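Local coordinates for protein 2-hydroxychromene-2-carboxylate isomerase (Pseudomonas putida, PDB 2IMD) that catalyses the reversible glutathione-dependent isomerization of 2-hydroxychromene-2-carboxylate to trans-O-hydroxybenzylidenepyruvate in naphthalene degradation, at residues Asp8-Phe13 with Ile37-Val42. Sequence-based numbering, arbitrary orientation. Where two conformers were deposited one is given.
Sequences DFLSPF and IDLARV. With GSH (glutathione), chain D.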
# COMPACT_ATOMS: atom_id res chain seq x y z
N ASP A 8 -0.93 -16.05 -1.04
CA ASP A 8 -2.14 -16.78 -1.43
C ASP A 8 -2.21 -16.60 -2.94
O ASP A 8 -2.02 -15.48 -3.41
CB ASP A 8 -3.35 -16.14 -0.73
CG ASP A 8 -4.68 -16.90 -1.00
OD1 ASP A 8 -4.84 -17.44 -2.13
OD2 ASP A 8 -5.58 -16.86 -0.11
N PHE A 9 -2.40 -17.66 -3.72
CA PHE A 9 -2.38 -17.52 -5.18
C PHE A 9 -3.47 -16.60 -5.73
O PHE A 9 -3.40 -16.25 -6.92
CB PHE A 9 -2.49 -18.90 -5.79
CG PHE A 9 -1.21 -19.70 -5.70
CD1 PHE A 9 -0.04 -19.25 -6.31
CD2 PHE A 9 -1.20 -20.96 -5.08
CE1 PHE A 9 1.17 -20.03 -6.24
CE2 PHE A 9 0.00 -21.75 -5.00
CZ PHE A 9 1.17 -21.30 -5.59
N LEU A 10 -4.49 -16.26 -4.92
CA LEU A 10 -5.50 -15.29 -5.40
C LEU A 10 -4.98 -13.87 -5.47
O LEU A 10 -5.70 -12.98 -5.99
CB LEU A 10 -6.79 -15.34 -4.55
CG LEU A 10 -6.79 -14.96 -3.09
CD1 LEU A 10 -6.42 -13.52 -2.93
CD2 LEU A 10 -8.26 -15.10 -2.59
N SER A 11 -3.77 -13.64 -4.96
CA SER A 11 -3.32 -12.23 -4.72
C SER A 11 -2.37 -11.78 -5.87
O SER A 11 -1.22 -12.29 -5.98
CB SER A 11 -2.54 -12.22 -3.40
OG SER A 11 -1.86 -10.95 -3.27
N PRO A 12 -2.75 -10.74 -6.63
CA PRO A 12 -1.87 -10.29 -7.71
C PRO A 12 -0.67 -9.56 -7.14
O PRO A 12 0.44 -9.54 -7.75
CB PRO A 12 -2.75 -9.35 -8.55
CG PRO A 12 -3.82 -8.81 -7.48
CD PRO A 12 -4.05 -10.05 -6.60
N PHE A 13 -0.83 -8.98 -5.95
CA PHE A 13 0.37 -8.31 -5.39
C PHE A 13 1.40 -9.37 -4.93
O PHE A 13 2.62 -9.11 -4.91
CB PHE A 13 0.00 -7.39 -4.24
CG PHE A 13 -0.70 -6.15 -4.72
CD1 PHE A 13 0.06 -5.11 -5.30
CD2 PHE A 13 -2.06 -6.01 -4.60
CE1 PHE A 13 -0.57 -3.96 -5.80
CE2 PHE A 13 -2.69 -4.84 -5.05
CZ PHE A 13 -1.95 -3.81 -5.63
N ILE A 37 -0.98 -19.64 2.29
CA ILE A 37 -1.98 -19.51 3.37
C ILE A 37 -3.29 -18.93 2.86
O ILE A 37 -3.36 -18.38 1.75
CB ILE A 37 -1.46 -18.57 4.54
CG1 ILE A 37 -1.19 -17.16 3.97
CG2 ILE A 37 -0.17 -19.15 5.19
CD1 ILE A 37 -0.81 -16.10 5.13
N ASP A 38 -4.32 -19.06 3.68
CA ASP A 38 -5.67 -18.61 3.32
C ASP A 38 -5.88 -17.15 3.74
O ASP A 38 -6.13 -16.84 4.93
CB ASP A 38 -6.71 -19.51 3.99
CG ASP A 38 -8.12 -19.27 3.49
OD1 ASP A 38 -8.43 -18.21 2.92
OD2 ASP A 38 -8.99 -20.13 3.81
N LEU A 39 -5.78 -16.25 2.75
CA LEU A 39 -5.98 -14.84 3.07
C LEU A 39 -7.35 -14.59 3.74
O LEU A 39 -7.48 -13.80 4.67
CB LEU A 39 -5.93 -14.06 1.75
CG LEU A 39 -5.74 -12.55 1.81
CD1 LEU A 39 -6.28 -11.76 0.61
CD2 LEU A 39 -5.39 -11.76 3.07
N ALA A 40 -8.40 -15.31 3.29
CA ALA A 40 -9.73 -15.09 3.88
C ALA A 40 -9.74 -15.40 5.34
O ALA A 40 -10.31 -14.64 6.11
CB ALA A 40 -10.83 -15.91 3.14
N ARG A 41 -9.08 -16.49 5.72
CA ARG A 41 -8.99 -16.85 7.14
C ARG A 41 -8.18 -15.86 7.94
O ARG A 41 -8.53 -15.47 9.07
CB ARG A 41 -8.37 -18.25 7.31
CG ARG A 41 -8.96 -19.07 8.49
CD ARG A 41 -8.31 -20.51 8.65
NE ARG A 41 -8.24 -21.47 7.51
CZ ARG A 41 -8.97 -21.47 6.38
NH1 ARG A 41 -9.89 -20.56 6.13
NH2 ARG A 41 -8.75 -22.41 5.46
N VAL A 42 -7.08 -15.39 7.33
CA VAL A 42 -6.25 -14.48 8.08
C VAL A 42 -6.99 -13.16 8.33
O VAL A 42 -6.83 -12.54 9.40
CB VAL A 42 -4.78 -14.30 7.52
CG1 VAL A 42 -4.11 -15.67 7.28
CG2 VAL A 42 -4.71 -13.42 6.29
N1 GSH D . 0.40 -1.83 -1.34
CA1 GSH D . 0.48 -3.27 -1.51
C1 GSH D . 1.45 -3.88 -2.41
O11 GSH D . 1.69 -5.15 -2.42
O12 GSH D . 1.80 -3.08 -3.28
CB1 GSH D . -0.87 -3.95 -1.27
CG1 GSH D . -0.97 -5.44 -1.00
CD1 GSH D . -2.40 -5.90 -0.83
OE1 GSH D . -3.39 -5.07 -1.07
N2 GSH D . -2.65 -7.16 -0.44
CA2 GSH D . -3.97 -7.71 -0.20
C2 GSH D . -4.18 -7.83 1.28
O2 GSH D . -3.20 -8.41 2.07
CB2 GSH D . -4.13 -9.04 -0.95
SG2 GSH D . -3.81 -8.86 -2.75
N3 GSH D . -5.32 -7.36 1.81
CA3 GSH D . -5.38 -7.40 3.24
C3 GSH D . -5.50 -5.98 3.78
O31 GSH D . -5.45 -5.85 5.04
O32 GSH D . -5.69 -4.98 3.03
O HOH W 1 -8.21 -17.24 0.38
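D8 reaches across to the first turn of helix 39-46 and takes the backbone N-H of L39 on OD2, 2.9 Å from L39 N to D8 OD2 and nearly straight at 166°. This is the active-site corner of a thioredoxin-like fold: the parallel strands 2-7 and 31-36 end side by side, and the loops leaving them run into helices 12-28 and 39-46. With CG anti to the backbone N (chi1 -176°), the D8 carboxylate is carried over to the second loop and meets L39 N with the anti lone pair of OD2. Its other oxygen works at home. D8 OD1 accepts from L10 N at 3.0 Å, approached from above the carboxylate plane, which makes an Asx turn within the type I turn D8-S11; S86 OG binds OD1 as well. One buried carboxylate therefore ties both loops together, and an alanine here would probably leave the amides of L39 and L10 without these acceptors and let the two loops shift against each other. D38, the N-cap of helix 39-46, has OD1 4.4 Å from D8 OD2; a water donates to both oxygens and probably eases the repulsion. R41 NH1 pairs with D38 OD2 in a salt bridge.

On the glutathione side of these polar groups, L10 and L39 cross at about a right angle, touching through their CD1 methyls at 4.0 Å. L39 CD1 also packs against glutathione CB2, so the pair links the loop contact to the cofactor site. S11, the inferred nucleophile, follows at the N-cap of helix 12-28 and binds glutathione; chi1 of 168° swings the hydroxyl away from the backbone N, and S11 OG lies 2.9 Å from the cofactor's SG2.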